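Local coordinates for protein glycoside Hydrolase (Bacteroides uniformis, PDB 5T99) that probably hydrolyses beta-galactosidic bonds as a family 2 glycoside hydrolase of an agarose-degrading pathway, and binds the sugar mimic galacto-isofagomine, at residues D680-A692 and L699-P711. Numbering follows the deposited sequence.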
ATOM      1  N   ASP A 680      -6.252  -1.650  38.172  1.00 34.73           N
ATOM      2  CA  ASP A 680      -4.958  -1.472  38.838  1.00 36.24           C
ATOM      3  C   ASP A 680      -4.683  -2.722  39.661  1.00 35.81           C
ATOM      4  O   ASP A 680      -5.354  -2.972  40.666  1.00 34.88           O
ATOM      5  CB  ASP A 680      -4.956  -0.223  39.726  1.00 38.94           C
ATOM      6  CG  ASP A 680      -4.518   1.026  38.980  1.00 40.78           C
ATOM      7  OD1 ASP A 680      -3.373   1.059  38.465  1.00 41.57           O
ATOM      8  OD2 ASP A 680      -5.319   1.982  38.918  1.00 43.09           O
ATOM      9  N   VAL A 681      -3.692  -3.499  39.227  1.00 35.28           N
ATOM     10  CA  VAL A 681      -3.443  -4.831  39.764  1.00 35.69           C
ATOM     11  C   VAL A 681      -2.083  -4.859  40.450  1.00 36.67           C
ATOM     12  O   VAL A 681      -1.077  -4.566  39.810  1.00 37.47           O
ATOM     13  CB  VAL A 681      -3.461  -5.888  38.636  1.00 34.50           C
ATOM     14  CG1 VAL A 681      -3.363  -7.298  39.212  1.00 34.66           C
ATOM     15  CG2 VAL A 681      -4.720  -5.732  37.788  1.00 34.10           C
ATOM     16  N   PRO A 682      -2.043  -5.191  41.760  1.00 38.86           N
ATOM     17  CA  PRO A 682      -0.747  -5.495  42.380  1.00 38.67           C
ATOM     18  C   PRO A 682      -0.194  -6.811  41.838  1.00 38.27           C
ATOM     19  O   PRO A 682      -0.909  -7.821  41.806  1.00 37.08           O
ATOM     20  CB  PRO A 682      -1.082  -5.592  43.873  1.00 39.07           C
ATOM     21  CG  PRO A 682      -2.320  -4.774  44.035  1.00 38.63           C
ATOM     22  CD  PRO A 682      -3.100  -5.039  42.777  1.00 39.28           C
ATOM     23  N   PHE A 683       1.057  -6.785  41.391  1.00 38.47           N
ATOM     24  CA  PHE A 683       1.635  -7.927  40.698  1.00 40.22           C
ATOM     25  C   PHE A 683       1.960  -9.103  41.624  1.00 43.04           C
ATOM     26  O   PHE A 683       2.942  -9.060  42.374  1.00 45.93           O
ATOM     27  CB  PHE A 683       2.894  -7.523  39.929  1.00 39.75           C
ATOM     28  CG  PHE A 683       3.523  -8.667  39.195  1.00 40.36           C
ATOM     29  CD1 PHE A 683       2.949  -9.148  38.029  1.00 41.28           C
ATOM     30  CD2 PHE A 683       4.666  -9.290  39.685  1.00 39.84           C
ATOM     31  CE1 PHE A 683       3.518 -10.218  37.347  1.00 41.97           C
ATOM     32  CE2 PHE A 683       5.235 -10.361  39.015  1.00 40.39           C
ATOM     33  CZ  PHE A 683       4.659 -10.831  37.846  1.00 41.54           C
ATOM     34  N   GLU A 684       1.118 -10.134  41.576  1.00 44.07           N
ATOM     35  CA  GLU A 684       1.492 -11.482  42.008  1.00 42.32           C
ATOM     36  C   GLU A 684       1.720 -12.253  40.698  1.00 41.20           C
ATOM     37  O   GLU A 684       0.912 -12.134  39.781  1.00 40.34           O
ATOM     38  CB  GLU A 684       0.377 -12.113  42.854  1.00 41.79           C
ATOM     39  N   PRO A 685       2.830 -13.013  40.582  1.00 40.99           N
ATOM     40  CA  PRO A 685       3.069 -13.749  39.332  1.00 40.78           C
ATOM     41  C   PRO A 685       2.125 -14.927  39.133  1.00 40.92           C
ATOM     42  O   PRO A 685       1.382 -15.284  40.041  1.00 40.02           O
ATOM     43  CB  PRO A 685       4.521 -14.228  39.468  1.00 40.93           C
ATOM     44  CG  PRO A 685       4.767 -14.293  40.926  1.00 40.75           C
ATOM     45  CD  PRO A 685       3.934 -13.200  41.542  1.00 41.32           C
ATOM     46  N   GLY A 686       2.159 -15.504  37.929  1.00 44.02           N
ATOM     47  CA  GLY A 686       1.283 -16.618  37.531  1.00 43.25           C
ATOM     48  C   GLY A 686       0.502 -16.284  36.271  1.00 44.14           C
ATOM     49  O   GLY A 686       1.101 -15.898  35.259  1.00 43.70           O
ATOM     50  N   GLU A 687      -0.828 -16.418  36.326  1.00 45.04           N
ATOM     51  CA  GLU A 687      -1.669 -16.201  35.145  1.00 44.06           C
ATOM     52  C   GLU A 687      -2.842 -15.227  35.329  1.00 42.27           C
ATOM     53  O   GLU A 687      -3.634 -15.336  36.264  1.00 43.42           O
ATOM     54  CB  GLU A 687      -2.126 -17.536  34.540  1.00 45.29           C
ATOM     55  CG  GLU A 687      -3.262 -18.289  35.220  1.00 46.71           C
ATOM     56  CD  GLU A 687      -3.569 -19.617  34.517  1.00 48.61           C
ATOM     57  OE1 GLU A 687      -2.852 -19.993  33.550  1.00 48.16           O
ATOM     58  OE2 GLU A 687      -4.534 -20.296  34.926  1.00 49.63           O
ATOM     59  N   LEU A 688      -2.920 -14.281  34.393  1.00 38.28           N
ATOM     60  CA  LEU A 688      -3.914 -13.229  34.372  1.00 36.93           C
ATOM     61  C   LEU A 688      -4.880 -13.492  33.205  1.00 35.45           C
ATOM     62  O   LEU A 688      -4.470 -13.480  32.034  1.00 36.69           O
ATOM     63  CB  LEU A 688      -3.192 -11.887  34.197  1.00 36.76           C
ATOM     64  CG  LEU A 688      -3.987 -10.591  34.300  1.00 36.31           C
ATOM     65  CD1 LEU A 688      -4.654 -10.479  35.657  1.00 36.08           C
ATOM     66  CD2 LEU A 688      -3.067  -9.407  34.051  1.00 36.46           C
ATOM     67  N   THR A 689      -6.149 -13.741  33.519  1.00 31.99           N
ATOM     68  CA  THR A 689      -7.134 -14.128  32.516  1.00 30.66           C
ATOM     69  C   THR A 689      -8.259 -13.092  32.411  1.00 28.57           C
ATOM     70  O   THR A 689      -8.783 -12.635  33.419  1.00 28.14           O
ATOM     71  CB  THR A 689      -7.710 -15.523  32.834  1.00 30.72           C
ATOM     72  OG1 THR A 689      -6.653 -16.489  32.809  1.00 31.42           O
ATOM     73  CG2 THR A 689      -8.775 -15.926  31.825  1.00 30.24           C
ATOM     74  N   VAL A 690      -8.618 -12.734  31.178  1.00 27.05           N
ATOM     75  CA  VAL A 690      -9.708 -11.789  30.916  1.00 26.15           C
ATOM     76  C   VAL A 690     -10.836 -12.520  30.207  1.00 25.60           C
ATOM     77  O   VAL A 690     -10.594 -13.289  29.280  1.00 24.38           O
ATOM     78  CB  VAL A 690      -9.267 -10.541  30.102  1.00 25.53           C
ATOM     79  CG1 VAL A 690      -8.689 -10.893  28.734  1.00 24.91           C
ATOM     80  CG2 VAL A 690     -10.439  -9.584  29.953  1.00 25.96           C
ATOM     81  N   LYS A 691     -12.059 -12.269  30.662  1.00 25.38           N
ATOM     82  CA  LYS A 691     -13.245 -12.859  30.081  1.00 26.37           C
ATOM     83  C   LYS A 691     -14.172 -11.746  29.631  1.00 25.71           C
ATOM     84  O   LYS A 691     -14.511 -10.876  30.426  1.00 25.29           O
ATOM     85  CB  LYS A 691     -13.940 -13.745  31.106  1.00 27.58           C
ATOM     86  CG  LYS A 691     -13.154 -15.002  31.436  1.00 29.04           C
ATOM     87  CD  LYS A 691     -13.922 -15.929  32.368  1.00 29.51           C
ATOM     88  CE  LYS A 691     -13.019 -17.045  32.862  1.00 30.31           C
ATOM     89  NZ  LYS A 691     -13.731 -17.945  33.793  1.00 31.62           N
ATOM     90  N   ALA A 692     -14.576 -11.793  28.359  1.00 25.30           N
ATOM     91  CA  ALA A 692     -15.476 -10.809  27.768  1.00 25.73           C
ATOM     92  C   ALA A 692     -16.870 -11.408  27.632  1.00 26.64           C
ATOM     93  O   ALA A 692     -17.016 -12.532  27.135  1.00 25.95           O
ATOM     94  CB  ALA A 692     -14.959 -10.368  26.406  1.00 25.41           C
ATOM     95  N   LEU A 699     -20.462 -15.724  27.986  1.00 28.37           N
ATOM     96  CA  LEU A 699     -19.064 -15.639  27.590  1.00 28.24           C
ATOM     97  C   LEU A 699     -18.937 -15.614  26.062  1.00 28.28           C
ATOM     98  O   LEU A 699     -19.451 -16.494  25.382  1.00 28.35           O
ATOM     99  CB  LEU A 699     -18.281 -16.823  28.158  1.00 27.91           C
ATOM    100  CG  LEU A 699     -16.801 -16.906  27.790  1.00 29.06           C
ATOM    101  CD1 LEU A 699     -16.027 -15.734  28.385  1.00 29.55           C
ATOM    102  CD2 LEU A 699     -16.212 -18.227  28.256  1.00 29.73           C
ATOM    103  N   LYS A 700     -18.244 -14.600  25.543  1.00 28.79           N
ATOM    104  CA  LYS A 700     -18.061 -14.396  24.097  1.00 28.87           C
ATOM    105  C   LYS A 700     -16.604 -14.463  23.611  1.00 28.19           C
ATOM    106  O   LYS A 700     -16.365 -14.744  22.437  1.00 28.85           O
ATOM    107  CB  LYS A 700     -18.680 -13.053  23.695  1.00 30.25           C
ATOM    108  CG  LYS A 700     -20.183 -12.954  23.942  1.00 31.73           C
ATOM    109  CD  LYS A 700     -21.032 -13.083  22.682  1.00 33.36           C
ATOM    110  CE  LYS A 700     -21.053 -14.490  22.119  1.00 35.01           C
ATOM    111  NZ  LYS A 700     -21.704 -14.516  20.774  1.00 35.97           N
ATOM    112  N   ALA A 701     -15.646 -14.178  24.495  1.00 28.00           N
ATOM    113  CA  ALA A 701     -14.225 -14.360  24.212  1.00 27.13           C
ATOM    114  C   ALA A 701     -13.420 -14.348  25.501  1.00 27.55           C
ATOM    115  O   ALA A 701     -13.866 -13.816  26.528  1.00 25.92           O
ATOM    116  CB  ALA A 701     -13.724 -13.259  23.297  1.00 27.62           C
ATOM    117  N   GLU A 702     -12.224 -14.920  25.442  1.00 29.30           N
ATOM    118  CA  GLU A 702     -11.295 -14.847  26.571  1.00 31.75           C
ATOM    119  C   GLU A 702      -9.827 -15.003  26.160  1.00 31.10           C
ATOM    120  O   GLU A 702      -9.512 -15.638  25.159  1.00 29.99           O
ATOM    121  CB  GLU A 702     -11.708 -15.818  27.712  1.00 33.47           C
ATOM    122  CG  GLU A 702     -11.226 -17.263  27.674  1.00 35.30           C
ATOM    123  CD  GLU A 702     -11.534 -17.998  28.985  1.00 37.26           C
ATOM    124  OE1 GLU A 702     -12.688 -17.939  29.466  1.00 36.69           O
ATOM    125  OE2 GLU A 702     -10.617 -18.622  29.553  1.00 38.33           O
ATOM    126  N   LYS A 703      -8.945 -14.369  26.926  1.00 31.74           N
ATOM    127  CA  LYS A 703      -7.507 -14.492  26.729  1.00 33.90           C
ATOM    128  C   LYS A 703      -6.838 -14.653  28.080  1.00 33.79           C
ATOM    129  O   LYS A 703      -7.321 -14.142  29.092  1.00 33.06           O
ATOM    130  CB  LYS A 703      -6.922 -13.265  26.021  1.00 36.18           C
ATOM    131  CG  LYS A 703      -7.432 -13.011  24.612  1.00 38.54           C
ATOM    132  CD  LYS A 703      -6.908 -14.022  23.602  1.00 40.71           C
ATOM    133  CE  LYS A 703      -7.490 -13.732  22.225  1.00 41.72           C
ATOM    134  NZ  LYS A 703      -7.008 -14.700  21.209  1.00 42.29           N
ATOM    135  N   THR A 704      -5.720 -15.370  28.070  1.00 34.00           N
ATOM    136  CA  THR A 704      -4.918 -15.618  29.254  1.00 33.49           C
ATOM    137  C   THR A 704      -3.483 -15.253  28.913  1.00 33.08           C
ATOM    138  O   THR A 704      -2.983 -15.650  27.857  1.00 32.21           O
ATOM    139  CB  THR A 704      -5.019 -17.110  29.661  1.00 33.77           C
ATOM    140  OG1 THR A 704      -6.308 -17.358  30.230  1.00 32.34           O
ATOM    141  CG2 THR A 704      -3.952 -17.497  30.688  1.00 34.63           C
ATOM    142  N   ILE A 705      -2.829 -14.505  29.801  1.00 33.99           N
ATOM    143  CA  ILE A 705      -1.369 -14.305  29.729  1.00 35.29           C
ATOM    144  C   ILE A 705      -0.683 -14.861  30.981  1.00 35.62           C
ATOM    145  O   ILE A 705      -1.252 -14.839  32.075  1.00 35.12           O
ATOM    146  CB  ILE A 705      -0.958 -12.822  29.507  1.00 36.00           C
ATOM    147  CG1 ILE A 705      -1.531 -11.898  30.588  1.00 35.60           C
ATOM    148  CG2 ILE A 705      -1.387 -12.352  28.120  1.00 36.32           C
ATOM    149  CD1 ILE A 705      -0.958 -10.501  30.550  1.00 35.91           C
ATOM    150  N   ARG A 706       0.543 -15.340  30.802  1.00 36.39           N
ATOM    151  CA  ARG A 706       1.294 -15.990  31.867  1.00 37.40           C
ATOM    152  C   ARG A 706       2.644 -15.316  32.075  1.00 34.56           C
ATOM    153  O   ARG A 706       3.289 -14.907  31.110  1.00 32.31           O
ATOM    154  CB  ARG A 706       1.486 -17.474  31.533  1.00 40.27           C
ATOM    155  CG  ARG A 706       0.183 -18.252  31.572  1.00 43.65           C
ATOM    156  CD  ARG A 706       0.384 -19.729  31.303  1.00 46.32           C
ATOM    157  NE  ARG A 706      -0.875 -20.471  31.355  1.00 49.71           N
ATOM    158  CZ  ARG A 706      -1.795 -20.516  30.383  1.00 52.30           C
ATOM    159  NH1 ARG A 706      -1.640 -19.844  29.237  1.00 54.17           N
ATOM    160  NH2 ARG A 706      -2.901 -21.239  30.559  1.00 52.62           N
ATOM    161  N   THR A 707       3.050 -15.193  33.343  1.00 32.51           N
ATOM    162  CA  THR A 707       4.431 -14.877  33.698  1.00 30.70           C
ATOM    163  C   THR A 707       5.297 -15.961  33.079  1.00 30.35           C
ATOM    164  O   THR A 707       5.122 -17.125  33.398  1.00 30.35           O
ATOM    165  CB  THR A 707       4.655 -14.908  35.228  1.00 30.83           C
ATOM    166  OG1 THR A 707       3.625 -14.175  35.907  1.00 29.41           O
ATOM    167  CG2 THR A 707       6.016 -14.330  35.588  1.00 31.44           C
ATOM    168  N   ALA A 708       6.186 -15.592  32.161  1.00 30.81           N
ATOM    169  CA  ALA A 708       7.060 -16.561  31.492  1.00 30.89           C
ATOM    170  C   ALA A 708       8.391 -16.674  32.219  1.00 31.06           C
ATOM    171  O   ALA A 708       8.844 -15.720  32.828  1.00 28.97           O
ATOM    172  CB  ALA A 708       7.288 -16.161  30.045  1.00 30.19           C
ATOM    173  N   GLY A 709       9.009 -17.851  32.136  1.00 33.17           N
ATOM    174  CA  GLY A 709      10.347 -18.084  32.696  1.00 33.90           C
ATOM    175  C   GLY A 709      11.461 -17.709  31.737  1.00 34.41           C
ATOM    176  O   GLY A 709      11.252 -16.937  30.794  1.00 35.55           O
ATOM    177  N   LYS A 710      12.646 -18.263  31.988  1.00 34.94           N
ATOM    178  CA  LYS A 710      13.838 -17.997  31.180  1.00 34.78           C
ATOM    179  C   LYS A 710      13.634 -18.523  29.752  1.00 34.44           C
ATOM    180  O   LYS A 710      12.941 -19.526  29.560  1.00 36.02           O
ATOM    181  CB  LYS A 710      15.080 -18.653  31.807  1.00 33.51           C
ATOM    182  N   PRO A 711      14.210 -17.838  28.746  1.00 33.17           N
ATOM    183  CA  PRO A 711      14.175 -18.371  27.379  1.00 33.60           C
ATOM    184  C   PRO A 711      14.769 -19.774  27.276  1.00 34.52           C
ATOM    185  O   PRO A 711      15.886 -19.997  27.742  1.00 37.14           O
ATOM    186  CB  PRO A 711      15.026 -17.362  26.591  1.00 33.37           C
ATOM    187  CG  PRO A 711      14.842 -16.079  27.323  1.00 33.29           C
ATOM    188  CD  PRO A 711      14.684 -16.440  28.777  1.00 33.32           C
TER
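E687-A692 and L699-R706 run antiparallel, their axes 4.7 Å apart at 167°, and backbone hydrogen bonds join L688 with I705 and V690 with K703 in both directions. T707 N extends this ladder to G686 O. At the other end K700 N bonds to A692 O, and A701 N adds a weak bond to the same oxygen. K700 and A701 thus both face A692 in a classic beta bulge.

E687, T689 and K691 share one face with R706, T704 and E702. E687 and R706 lie side by side, and E687 OE1 makes a salt bridge to R706 NE at 3.0 Å. The carboxylate and guanidinium planes are turned 66° apart, so the grip is not a flat two-pronged one. T704 CG2 lies over one face of the guanidinium, toward its rim. In the middle T689 OG1 and T704 OG1 share a hydrogen bond of 2.7 Å. Both hydroxyls sit beside their own backbone N, anti to the carbonyl carbon (chi1 -61° in T689), which brings them together across the non-hydrogen-bonded pair. The extended K691 chain runs alongside E702, with CE 3.5 Å from E702 OE1.

On the other face L688 CB meets I705 CG1 at 4.0 Å; L688 also packs on L640, L642 and W619.

T707 OG1 accepts G686 N at 2.8 Å and is also hydrogen-bonded to W619 O. An alanine in place of T707 would remove that hydroxyl and would probably leave G686 N and W619 O without this shared partner.

The pair is a beta hairpin. Strand 699-706 is an outer strand of a four-stranded antiparallel sheet. One face of the hairpin packs on strands 613-616 and 626-633 of a second sheet, consistent with a beta-sandwich.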